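Local coordinates for protein Sso-CP2 metallo-carboxypetidase (Sulfolobus solfataricus, PDB 4MMO) that is a zinc-dependent metallo-carboxypeptidase of the M20 family and probably removes residues from the C-terminal end of peptides, at residues S16-T27 / H71-P79; L177-V188 / E337-R348. One frame throughout, in Å; residues are numbered along the deposited sequence.

Interaction 1. Residues S16-T27 / H71-P79; sequences SISATGEGIDET and HYDVQPVDP. With SO4 (sulfate ion), chain E.
Hydrogen bonds join Ser16 and Ser18 to Tyr72, Asp73 and Val74. Val74 N donates to Ser16 O (3.0 Å), the bond of a single bridge between Ile17 and Val74. Ser16 OG, turned between its N and carbonyl carbon (chi1 45°), donates to Tyr72 O in the carbonyl plane, at 2.9 Å. Ser18 OG reaches the anti lone pair of Asp73 OD2 at 2.9 Å. That oxygen also accepts from Glu138 N. One water accepts from Ala19 N and donates to Ser18 OG and Val74 O.

His71, a zinc ligand with Asp104 and Glu163, ends strand 65-71 of the catalytic domain's sheet, and the loop follows. His71 ND1 donates to Asp73 O in the ring plane (2.9 Å), which helps fix the ring's rotation. Asp73 thus links the 16-27 loop to the metal site.

Apolar contacts lie on both sides of these bonds. Ala19 CB lies 3.8 Å from Pro76 CG, and Ile17 CG2 touches the same ring carbon. Thr27 CG2 comes obliquely to Tyr72 CD1, and Ile24 CG2 lies 4.0 Å from Tyr72 CE1.

A sulfate, probably from the crystallisation liquor, accepts from Gly23 N, Asp25 N and Glu26 N at the start of helix 24-39.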
loop_
_atom_site.group_PDB
_atom_site.type_symbol
_atom_site.label_atom_id
_atom_site.label_comp_id
_atom_site.label_asym_id
_atom_site.label_seq_id
_atom_site.Cartn_x
_atom_site.Cartn_y
_atom_site.Cartn_z
ATOM N N SER A 16 -12.266 18.190 -18.153
ATOM C CA SER A 16 -12.184 17.093 -19.100
ATOM C C SER A 16 -11.232 16.061 -18.532
ATOM O O SER A 16 -10.264 15.658 -19.174
ATOM C CB SER A 16 -11.693 17.595 -20.460
ATOM O OG SER A 16 -10.587 18.461 -20.301
ATOM N N ILE A 17 -11.509 15.652 -17.302
ATOM C CA ILE A 17 -10.704 14.643 -16.643
ATOM C C ILE A 17 -11.077 13.292 -17.232
ATOM O O ILE A 17 -12.203 12.832 -17.083
ATOM C CB ILE A 17 -10.923 14.662 -15.126
ATOM C CG1 ILE A 17 -10.694 16.080 -14.587
ATOM C CG2 ILE A 17 -9.993 13.668 -14.448
ATOM C CD1 ILE A 17 -11.030 16.255 -13.122
ATOM N N SER A 18 -10.131 12.672 -17.932
ATOM C CA SER A 18 -10.382 11.394 -18.586
ATOM C C SER A 18 -10.401 10.254 -17.572
ATOM O O SER A 18 -11.016 9.216 -17.811
ATOM C CB SER A 18 -9.318 11.126 -19.653
ATOM O OG SER A 18 -8.016 11.280 -19.118
ATOM N N ALA A 19 -9.727 10.452 -16.444
ATOM C CA ALA A 19 -9.665 9.437 -15.398
ATOM C C ALA A 19 -11.055 9.109 -14.859
ATOM O O ALA A 19 -11.344 7.958 -14.538
ATOM C CB ALA A 19 -8.763 9.900 -14.268
ATOM N N THR A 20 -11.908 10.128 -14.770
ATOM C CA THR A 20 -13.271 9.967 -14.266
ATOM C C THR A 20 -14.293 10.085 -15.394
ATOM O O THR A 20 -15.385 9.524 -15.318
ATOM C CB THR A 20 -13.598 11.028 -13.194
ATOM O OG1 THR A 20 -13.540 12.338 -13.773
ATOM C CG2 THR A 20 -12.612 10.943 -12.036
ATOM N N GLY A 21 -13.927 10.812 -16.445
ATOM C CA GLY A 21 -14.812 11.040 -17.575
ATOM C C GLY A 21 -15.533 12.369 -17.463
ATOM O O GLY A 21 -16.379 12.706 -18.294
ATOM N N GLU A 22 -15.178 13.138 -16.439
ATOM C CA GLU A 22 -15.888 14.373 -16.120
ATOM C C GLU A 22 -15.628 15.479 -17.145
ATOM O O GLU A 22 -14.539 16.057 -17.198
ATOM C CB GLU A 22 -15.499 14.842 -14.715
ATOM C CG GLU A 22 -16.513 15.755 -14.054
ATOM C CD GLU A 22 -16.358 15.792 -12.545
ATOM O OE1 GLU A 22 -15.287 15.387 -12.044
ATOM O OE2 GLU A 22 -17.309 16.217 -11.855
ATOM N N GLY A 23 -16.640 15.755 -17.960
ATOM C CA GLY A 23 -16.599 16.859 -18.902
ATOM C C GLY A 23 -16.006 16.507 -20.253
ATOM O O GLY A 23 -15.919 17.363 -21.135
ATOM N N ILE A 24 -15.612 15.248 -20.418
ATOM C CA ILE A 24 -15.002 14.781 -21.657
ATOM C C ILE A 24 -15.850 15.090 -22.889
ATOM O O ILE A 24 -15.365 15.705 -23.837
ATOM C CB ILE A 24 -14.726 13.259 -21.597
ATOM C CG1 ILE A 24 -13.590 12.964 -20.614
ATOM C CG2 ILE A 24 -14.383 12.697 -22.982
ATOM C CD1 ILE A 24 -12.210 13.499 -21.044
ATOM N N ASP A 25 -17.109 14.664 -22.879
ATOM C CA ASP A 25 -17.959 14.789 -24.061
ATOM C C ASP A 25 -18.254 16.245 -24.418
ATOM O O ASP A 25 -18.282 16.606 -25.595
ATOM C CB ASP A 25 -19.265 14.017 -23.868
ATOM C CG ASP A 25 -19.054 12.517 -23.828
ATOM O OD1 ASP A 25 -18.188 12.018 -24.578
ATOM O OD2 ASP A 25 -19.752 11.835 -23.047
ATOM N N GLU A 26 -18.472 17.078 -23.405
ATOM C CA GLU A 26 -18.714 18.501 -23.633
ATOM C C GLU A 26 -17.495 19.149 -24.281
ATOM O O GLU A 26 -17.616 19.897 -25.250
ATOM C CB GLU A 26 -19.034 19.212 -22.317
ATOM N N THR A 27 -16.321 18.851 -23.733
ATOM C CA THR A 27 -15.076 19.419 -24.226
ATOM C C THR A 27 -14.837 19.031 -25.679
ATOM O O THR A 27 -14.517 19.882 -26.504
ATOM C CB THR A 27 -13.894 18.970 -23.363
ATOM O OG1 THR A 27 -14.119 19.386 -22.011
ATOM C CG2 THR A 27 -12.579 19.575 -23.873
ATOM N N HIS A 71 -4.073 16.399 -27.199
ATOM C CA HIS A 71 -5.124 15.759 -26.409
ATOM C C HIS A 71 -5.860 16.776 -25.553
ATOM O O HIS A 71 -5.240 17.633 -24.922
ATOM C CB HIS A 71 -4.563 14.622 -25.554
ATOM C CG HIS A 71 -3.566 15.064 -24.528
ATOM N ND1 HIS A 71 -3.931 15.578 -23.309
ATOM C CD2 HIS A 71 -2.212 15.054 -24.551
ATOM C CE1 HIS A 71 -2.840 15.870 -22.613
ATOM N NE2 HIS A 71 -1.788 15.561 -23.345
ATOM N N TYR A 72 -7.188 16.678 -25.552
ATOM C CA TYR A 72 -8.030 17.636 -24.842
ATOM C C TYR A 72 -8.330 17.207 -23.406
ATOM O O TYR A 72 -8.859 17.990 -22.623
ATOM C CB TYR A 72 -9.332 17.895 -25.610
ATOM C CG TYR A 72 -10.216 16.683 -25.802
ATOM C CD1 TYR A 72 -11.168 16.329 -24.848
ATOM C CD2 TYR A 72 -10.118 15.906 -26.946
ATOM C CE1 TYR A 72 -11.982 15.225 -25.027
ATOM C CE2 TYR A 72 -10.929 14.801 -27.136
ATOM C CZ TYR A 72 -11.858 14.463 -26.171
ATOM O OH TYR A 72 -12.663 13.364 -26.362
ATOM N N ASP A 73 -7.983 15.972 -23.058
ATOM C CA ASP A 73 -8.183 15.496 -21.694
ATOM C C ASP A 73 -7.046 15.962 -20.802
ATOM O O ASP A 73 -5.931 16.180 -21.274
ATOM C CB ASP A 73 -8.297 13.967 -21.646
ATOM C CG ASP A 73 -7.024 13.264 -22.094
ATOM O OD1 ASP A 73 -6.525 13.591 -23.188
ATOM O OD2 ASP A 73 -6.519 12.391 -21.356
ATOM N N VAL A 74 -7.338 16.104 -19.511
ATOM C CA VAL A 74 -6.369 16.580 -18.529
ATOM C C VAL A 74 -6.274 15.638 -17.334
ATOM O O VAL A 74 -7.114 14.755 -17.159
ATOM C CB VAL A 74 -6.753 17.976 -18.009
ATOM C CG1 VAL A 74 -6.701 18.990 -19.138
ATOM C CG2 VAL A 74 -8.153 17.949 -17.372
ATOM N N GLN A 75 -5.251 15.841 -16.511
ATOM C CA GLN A 75 -5.065 15.048 -15.303
ATOM C C GLN A 75 -6.105 15.425 -14.248
ATOM O O GLN A 75 -6.652 16.530 -14.284
ATOM C CB GLN A 75 -3.664 15.279 -14.733
ATOM C CG GLN A 75 -2.554 14.530 -15.462
ATOM C CD GLN A 75 -2.215 13.198 -14.815
ATOM O OE1 GLN A 75 -2.118 13.094 -13.592
ATOM N NE2 GLN A 75 -2.031 12.172 -15.637
ATOM N N PRO A 76 -6.372 14.513 -13.295
ATOM C CA PRO A 76 -7.277 14.843 -12.186
ATOM C C PRO A 76 -6.700 15.981 -11.355
ATOM O O PRO A 76 -5.531 16.322 -11.552
ATOM C CB PRO A 76 -7.332 13.547 -11.364
ATOM C CG PRO A 76 -6.823 12.473 -12.270
ATOM C CD PRO A 76 -5.843 13.142 -13.185
ATOM N N VAL A 77 -7.493 16.552 -10.449
ATOM C CA VAL A 77 -7.071 17.735 -9.700
ATOM C C VAL A 77 -7.101 17.526 -8.188
ATOM O O VAL A 77 -6.906 18.468 -7.423
ATOM C CB VAL A 77 -7.935 18.961 -10.064
ATOM C CG1 VAL A 77 -7.818 19.259 -11.549
ATOM C CG2 VAL A 77 -9.395 18.732 -9.681
ATOM N N ASP A 78 -7.330 16.291 -7.758
ATOM C CA ASP A 78 -7.347 15.983 -6.336
ATOM C C ASP A 78 -5.921 15.972 -5.787
ATOM O O ASP A 78 -5.011 15.483 -6.452
ATOM C CB ASP A 78 -8.015 14.630 -6.098
ATOM C CG ASP A 78 -9.439 14.586 -6.614
ATOM O OD1 ASP A 78 -10.325 15.195 -5.976
ATOM O OD2 ASP A 78 -9.675 13.939 -7.656
ATOM N N PRO A 79 -5.717 16.507 -4.570
ATOM C CA PRO A 79 -6.716 17.074 -3.660
ATOM C C PRO A 79 -6.978 18.561 -3.903
ATOM O O PRO A 79 -6.040 19.355 -3.929
ATOM C CB PRO A 79 -6.087 16.857 -2.278
ATOM C CG PRO A 79 -4.598 16.714 -2.525
ATOM C CD PRO A 79 -4.360 16.632 -4.012
HETATM S S SO4 E . -19.385 14.285 -20.066
HETATM O O1 SO4 E . -20.665 13.582 -19.997
HETATM O O2 SO4 E . -19.548 15.519 -20.834
HETATM O O3 SO4 E . -18.931 14.611 -18.715
HETATM O O4 SO4 E . -18.396 13.426 -20.718
HETATM O O HOH W 1 -7.568 12.143 -16.154
#

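Interaction 2. Residues L177-V188 / E337-R348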
loop_
_atom_site.group_PDB
_atom_site.type_symbol
_atom_site.label_atom_id
_atom_site.label_comp_id
_atom_site.label_asym_id
_atom_site.label_seq_id
_atom_site.Cartn_x
_atom_site.Cartn_y
_atom_site.Cartn_z
ATOM N N LEU A 177 12.722 13.902 -29.819
ATOM C CA LEU A 177 12.698 13.032 -30.990
ATOM C C LEU A 177 12.223 11.616 -30.680
ATOM O O LEU A 177 12.532 10.683 -31.423
ATOM C CB LEU A 177 14.099 12.958 -31.602
ATOM C CG LEU A 177 14.791 14.298 -31.849
ATOM C CD1 LEU A 177 16.124 14.076 -32.544
ATOM C CD2 LEU A 177 13.909 15.223 -32.670
ATOM N N GLY A 178 11.481 11.444 -29.591
ATOM C CA GLY A 178 10.997 10.122 -29.243
ATOM C C GLY A 178 10.399 10.004 -27.855
ATOM O O GLY A 178 10.222 10.992 -27.149
ATOM N N VAL A 179 10.082 8.772 -27.474
ATOM C CA VAL A 179 9.535 8.481 -26.156
ATOM C C VAL A 179 9.958 7.094 -25.700
ATOM O O VAL A 179 10.252 6.223 -26.517
ATOM C CB VAL A 179 7.995 8.511 -26.162
ATOM C CG1 VAL A 179 7.485 9.891 -26.514
ATOM C CG2 VAL A 179 7.441 7.479 -27.141
ATOM N N LYS A 180 9.972 6.885 -24.390
ATOM C CA LYS A 180 10.124 5.546 -23.852
ATOM C C LYS A 180 8.789 4.826 -23.972
ATOM O O LYS A 180 7.733 5.461 -23.978
ATOM C CB LYS A 180 10.577 5.595 -22.397
ATOM C CG LYS A 180 12.028 6.021 -22.219
ATOM C CD LYS A 180 12.510 5.724 -20.813
ATOM C CE LYS A 180 13.881 6.314 -20.544
ATOM N NZ LYS A 180 14.339 6.001 -19.155
ATOM N N GLY A 181 8.843 3.504 -24.091
ATOM C CA GLY A 181 7.642 2.694 -24.146
ATOM C C GLY A 181 7.088 2.489 -22.753
ATOM O O GLY A 181 7.637 3.011 -21.782
ATOM N N LEU A 182 6.011 1.717 -22.646
ATOM C CA LEU A 182 5.353 1.534 -21.363
ATOM C C LEU A 182 4.573 0.231 -21.263
ATOM O O LEU A 182 3.960 -0.218 -22.229
ATOM C CB LEU A 182 4.420 2.715 -21.091
ATOM C CG LEU A 182 3.776 2.776 -19.705
ATOM C CD1 LEU A 182 4.821 2.774 -18.601
ATOM C CD2 LEU A 182 2.917 4.019 -19.610
ATOM N N LEU A 183 4.604 -0.358 -20.071
ATOM C CA LEU A 183 3.806 -1.530 -19.740
ATOM C C LEU A 183 3.346 -1.424 -18.288
ATOM O O LEU A 183 4.162 -1.533 -17.375
ATOM C CB LEU A 183 4.628 -2.809 -19.931
ATOM C CG LEU A 183 3.925 -4.116 -19.543
ATOM C CD1 LEU A 183 2.761 -4.398 -20.480
ATOM C CD2 LEU A 183 4.897 -5.287 -19.527
ATOM N N TYR A 184 2.050 -1.191 -18.079
ATOM C CA TYR A 184 1.466 -1.229 -16.741
ATOM C C TYR A 184 1.052 -2.655 -16.418
ATOM O O TYR A 184 0.468 -3.340 -17.255
ATOM C CB TYR A 184 0.225 -0.339 -16.631
ATOM C CG TYR A 184 0.484 1.146 -16.633
ATOM C CD1 TYR A 184 1.282 1.733 -15.661
ATOM C CD2 TYR A 184 -0.099 1.970 -17.590
ATOM C CE1 TYR A 184 1.513 3.096 -15.654
ATOM C CE2 TYR A 184 0.121 3.337 -17.589
ATOM C CZ TYR A 184 0.926 3.894 -16.618
ATOM O OH TYR A 184 1.149 5.252 -16.618
ATOM N N VAL A 185 1.341 -3.090 -15.199
ATOM C CA VAL A 185 0.966 -4.425 -14.757
ATOM C C VAL A 185 0.481 -4.388 -13.316
ATOM O O VAL A 185 1.035 -3.670 -12.481
ATOM C CB VAL A 185 2.147 -5.404 -14.876
ATOM C CG1 VAL A 185 1.831 -6.738 -14.201
ATOM C CG2 VAL A 185 2.496 -5.623 -16.335
ATOM N N GLU A 186 -0.563 -5.161 -13.039
ATOM C CA GLU A 186 -1.031 -5.358 -11.676
ATOM C C GLU A 186 -0.964 -6.831 -11.317
ATOM O O GLU A 186 -1.474 -7.678 -12.050
ATOM C CB GLU A 186 -2.457 -4.853 -11.507
ATOM C CG GLU A 186 -3.027 -5.171 -10.133
ATOM C CD GLU A 186 -4.227 -4.321 -9.781
ATOM O OE1 GLU A 186 -5.072 -4.080 -10.670
ATOM O OE2 GLU A 186 -4.319 -3.889 -8.613
ATOM N N LEU A 187 -0.311 -7.129 -10.198
ATOM C CA LEU A 187 -0.237 -8.489 -9.681
ATOM C C LEU A 187 -1.170 -8.596 -8.494
ATOM O O LEU A 187 -1.194 -7.708 -7.647
ATOM C CB LEU A 187 1.185 -8.825 -9.236
ATOM C CG LEU A 187 2.286 -8.706 -10.286
ATOM C CD1 LEU A 187 3.627 -9.091 -9.679
ATOM C CD2 LEU A 187 1.975 -9.573 -11.496
ATOM N N VAL A 188 -1.938 -9.678 -8.437
ATOM C CA VAL A 188 -2.874 -9.892 -7.343
ATOM C C VAL A 188 -2.778 -11.315 -6.816
ATOM O O VAL A 188 -2.742 -12.275 -7.587
ATOM C CB VAL A 188 -4.328 -9.619 -7.778
ATOM C CG1 VAL A 188 -5.276 -9.773 -6.597
ATOM C CG2 VAL A 188 -4.455 -8.224 -8.378
ATOM N N GLU A 337 -3.320 -13.603 -10.103
ATOM C CA GLU A 337 -3.782 -12.952 -11.316
ATOM C C GLU A 337 -2.742 -11.961 -11.816
ATOM O O GLU A 337 -2.024 -11.346 -11.024
ATOM C CB GLU A 337 -5.093 -12.215 -11.037
ATOM C CG GLU A 337 -6.159 -12.416 -12.098
ATOM C CD GLU A 337 -7.339 -11.475 -11.931
ATOM O OE1 GLU A 337 -7.320 -10.651 -10.991
ATOM O OE2 GLU A 337 -8.285 -11.558 -12.745
ATOM N N ILE A 338 -2.662 -11.819 -13.136
ATOM C CA ILE A 338 -1.850 -10.784 -13.757
ATOM C C ILE A 338 -2.732 -9.980 -14.699
ATOM O O ILE A 338 -3.364 -10.538 -15.596
ATOM C CB ILE A 338 -0.682 -11.355 -14.569
ATOM C CG1 ILE A 338 0.014 -12.486 -13.810
ATOM C CG2 ILE A 338 0.306 -10.240 -14.901
ATOM C CD1 ILE A 338 1.016 -13.245 -14.648
ATOM N N LEU A 339 -2.773 -8.672 -14.482
ATOM C CA LEU A 339 -3.554 -7.763 -15.307
ATOM C C LEU A 339 -2.612 -6.732 -15.917
ATOM O O LEU A 339 -1.747 -6.200 -15.225
ATOM C CB LEU A 339 -4.607 -7.064 -14.452
ATOM C CG LEU A 339 -5.517 -7.987 -13.640
ATOM C CD1 LEU A 339 -6.184 -7.217 -12.512
ATOM C CD2 LEU A 339 -6.558 -8.633 -14.539
ATOM N N ALA A 340 -2.778 -6.452 -17.208
ATOM C CA ALA A 340 -1.916 -5.500 -17.906
ATOM C C ALA A 340 -2.719 -4.489 -18.717
ATOM O O ALA A 340 -3.872 -4.733 -19.059
ATOM C CB ALA A 340 -0.954 -6.237 -18.806
ATOM N N HIS A 341 -2.094 -3.354 -19.021
ATOM C CA HIS A 341 -2.688 -2.348 -19.898
ATOM C C HIS A 341 -1.670 -1.272 -20.265
ATOM O O HIS A 341 -0.559 -1.246 -19.739
ATOM C CB HIS A 341 -3.910 -1.701 -19.243
ATOM C CG HIS A 341 -3.604 -0.975 -17.970
ATOM N ND1 HIS A 341 -3.538 -1.608 -16.746
ATOM C CD2 HIS A 341 -3.354 0.335 -17.730
ATOM C CE1 HIS A 341 -3.258 -0.720 -15.810
ATOM N NE2 HIS A 341 -3.141 0.466 -16.379
ATOM N N GLY A 342 -2.055 -0.395 -21.183
ATOM C CA GLY A 342 -1.212 0.717 -21.579
ATOM C C GLY A 342 0.068 0.304 -22.279
ATOM O O GLY A 342 1.120 0.907 -22.063
ATOM N N PHE A 343 -0.016 -0.721 -23.122
ATOM C CA PHE A 343 1.126 -1.131 -23.927
ATOM C C PHE A 343 1.501 0.016 -24.864
ATOM O O PHE A 343 0.688 0.449 -25.675
ATOM C CB PHE A 343 0.798 -2.385 -24.743
ATOM C CG PHE A 343 0.378 -3.570 -23.911
ATOM C CD1 PHE A 343 -0.932 -3.705 -23.479
ATOM C CD2 PHE A 343 1.289 -4.558 -23.577
ATOM C CE1 PHE A 343 -1.323 -4.796 -22.718
ATOM C CE2 PHE A 343 0.906 -5.650 -22.819
ATOM C CZ PHE A 343 -0.403 -5.768 -22.388
ATOM N N GLU A 344 2.723 0.520 -24.728
ATOM C CA GLU A 344 3.208 1.610 -25.576
ATOM C C GLU A 344 4.598 1.263 -26.084
ATOM O O GLU A 344 5.418 0.725 -25.345
ATOM C CB GLU A 344 3.253 2.927 -24.797
ATOM C CG GLU A 344 1.912 3.378 -24.225
ATOM C CD GLU A 344 1.222 4.414 -25.094
ATOM O OE1 GLU A 344 1.086 4.178 -26.315
ATOM O OE2 GLU A 344 0.824 5.470 -24.554
ATOM N N TYR A 345 4.856 1.560 -27.351
ATOM C CA TYR A 345 6.150 1.265 -27.956
ATOM C C TYR A 345 7.125 2.416 -27.730
ATOM O O TYR A 345 6.726 3.579 -27.769
ATOM C CB TYR A 345 5.995 1.036 -29.463
ATOM C CG TYR A 345 5.201 -0.197 -29.832
ATOM C CD1 TYR A 345 3.821 -0.143 -29.972
ATOM C CD2 TYR A 345 5.834 -1.413 -30.049
ATOM C CE1 TYR A 345 3.096 -1.266 -30.313
ATOM C CE2 TYR A 345 5.114 -2.545 -30.387
ATOM C CZ TYR A 345 3.747 -2.465 -30.521
ATOM O OH TYR A 345 3.025 -3.588 -30.860
ATOM N N PRO A 346 8.412 2.103 -27.498
ATOM C CA PRO A 346 9.422 3.165 -27.489
ATOM C C PRO A 346 9.692 3.658 -28.906
ATOM O O PRO A 346 9.429 2.920 -29.858
ATOM C CB PRO A 346 10.661 2.463 -26.934
ATOM C CG PRO A 346 10.487 1.044 -27.336
ATOM C CD PRO A 346 9.009 0.780 -27.248
ATOM N N VAL A 347 10.209 4.878 -29.037
ATOM C CA VAL A 347 10.427 5.500 -30.340
ATOM C C VAL A 347 11.621 6.440 -30.293
ATOM O O VAL A 347 11.826 7.143 -29.305
ATOM C CB VAL A 347 9.205 6.340 -30.775
ATOM C CG1 VAL A 347 9.479 7.079 -32.087
ATOM C CG2 VAL A 347 7.980 5.475 -30.922
ATOM N N ARG A 348 12.392 6.448 -31.376
ATOM C CA ARG A 348 13.444 7.433 -31.588
ATOM C C ARG A 348 13.541 7.729 -33.074
ATOM O O ARG A 348 13.689 6.811 -33.880
ATOM C CB ARG A 348 14.786 6.918 -31.080
ATOM C CG ARG A 348 15.031 7.212 -29.626
ATOM C CD ARG A 348 16.344 6.632 -29.162
ATOM N NE ARG A 348 16.441 6.662 -27.708
ATOM C CZ ARG A 348 17.138 5.798 -26.979
ATOM N NH1 ARG A 348 17.820 4.817 -27.559
ATOM N NH2 ARG A 348 17.153 5.918 -25.660
#
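Leu177 O receives a CA-H...O contact from Arg348 CA, where strand 178-190 begins and strand 337-348 ends. These strands are neighbours in the antiparallel sheet of the M20 dimerisation (lid) domain. At Gly178 a side chain would clash with Val347 O. Val179 and Val347 form a hydrogen-bonded pair with two backbone bonds, their side chains side by side. The bond ladder lapses at Lys180 and Gly181, whose backbone stays tight against Pro346, with no room for a CB at Gly181. Leu182 and Glu344 pair again through two bonds.

The register slips by one residue between Leu182 and Tyr184, a beta bulge that holds Gly342 with positive phi. Leu183 CD1 meets Phe343 CE2 obliquely to the ring, which also stacks on Tyr319.

Tyr184 exchanges two backbone bonds with His341. The first torsion of His341 (62°) puts its ring under Tyr184 CB, which lies 3.6 Å from the ring centroid in a CH-pi contact. The two rings, inclined by 28° and slid apart, barely overlap. An alanine in place of His341 would probably leave Tyr184 CB without the face it rests on and open a gap beside the ring. Ser296 of the second subunit packs on both side chains.

Val185 CG1 touches Ile338 CG2 at 3.9 Å, on the face of Ile338 and Ala340 that helix 318-331 covers. On the other face Glu186 OE1 lies beside Leu339 CD1 at 3.8 Å. Glu186 N donates to Leu339 O almost straight (2.7 Å, 171°). Leu187 CD2 meets the same Ile338 methyl. Val188 closes the ladder with two bonds to Glu337. Ten backbone bonds cross in all and no side-chain ones, so the pairing depends on main-chain geometry, with side chains adding mainly apolar and aromatic contact.

Overall arrangement
Interaction 1 closes before interaction 2 opens along the chain. Their centres are 22 Å apart, and their nearest atoms are about 8 Å apart without touching. Interaction 1 belongs to the catalytic domain, at the end of strand 65-71 of the mixed six-stranded sheet and beside helix 24-39. Interaction 2 lies in the separate antiparallel sheet, where strand 178-190 pairs with both 337-348 and 299-312. Lys180, Tyr184 and His341 pack against the second subunit, consistent with the dimerisation role of this domain in the family. The 177-181 end reaches back toward the metal, with Val179 about 10 Å (side chain to ion) from the zinc. The two contacts thus belong to the two-domain layout of M20 peptidases.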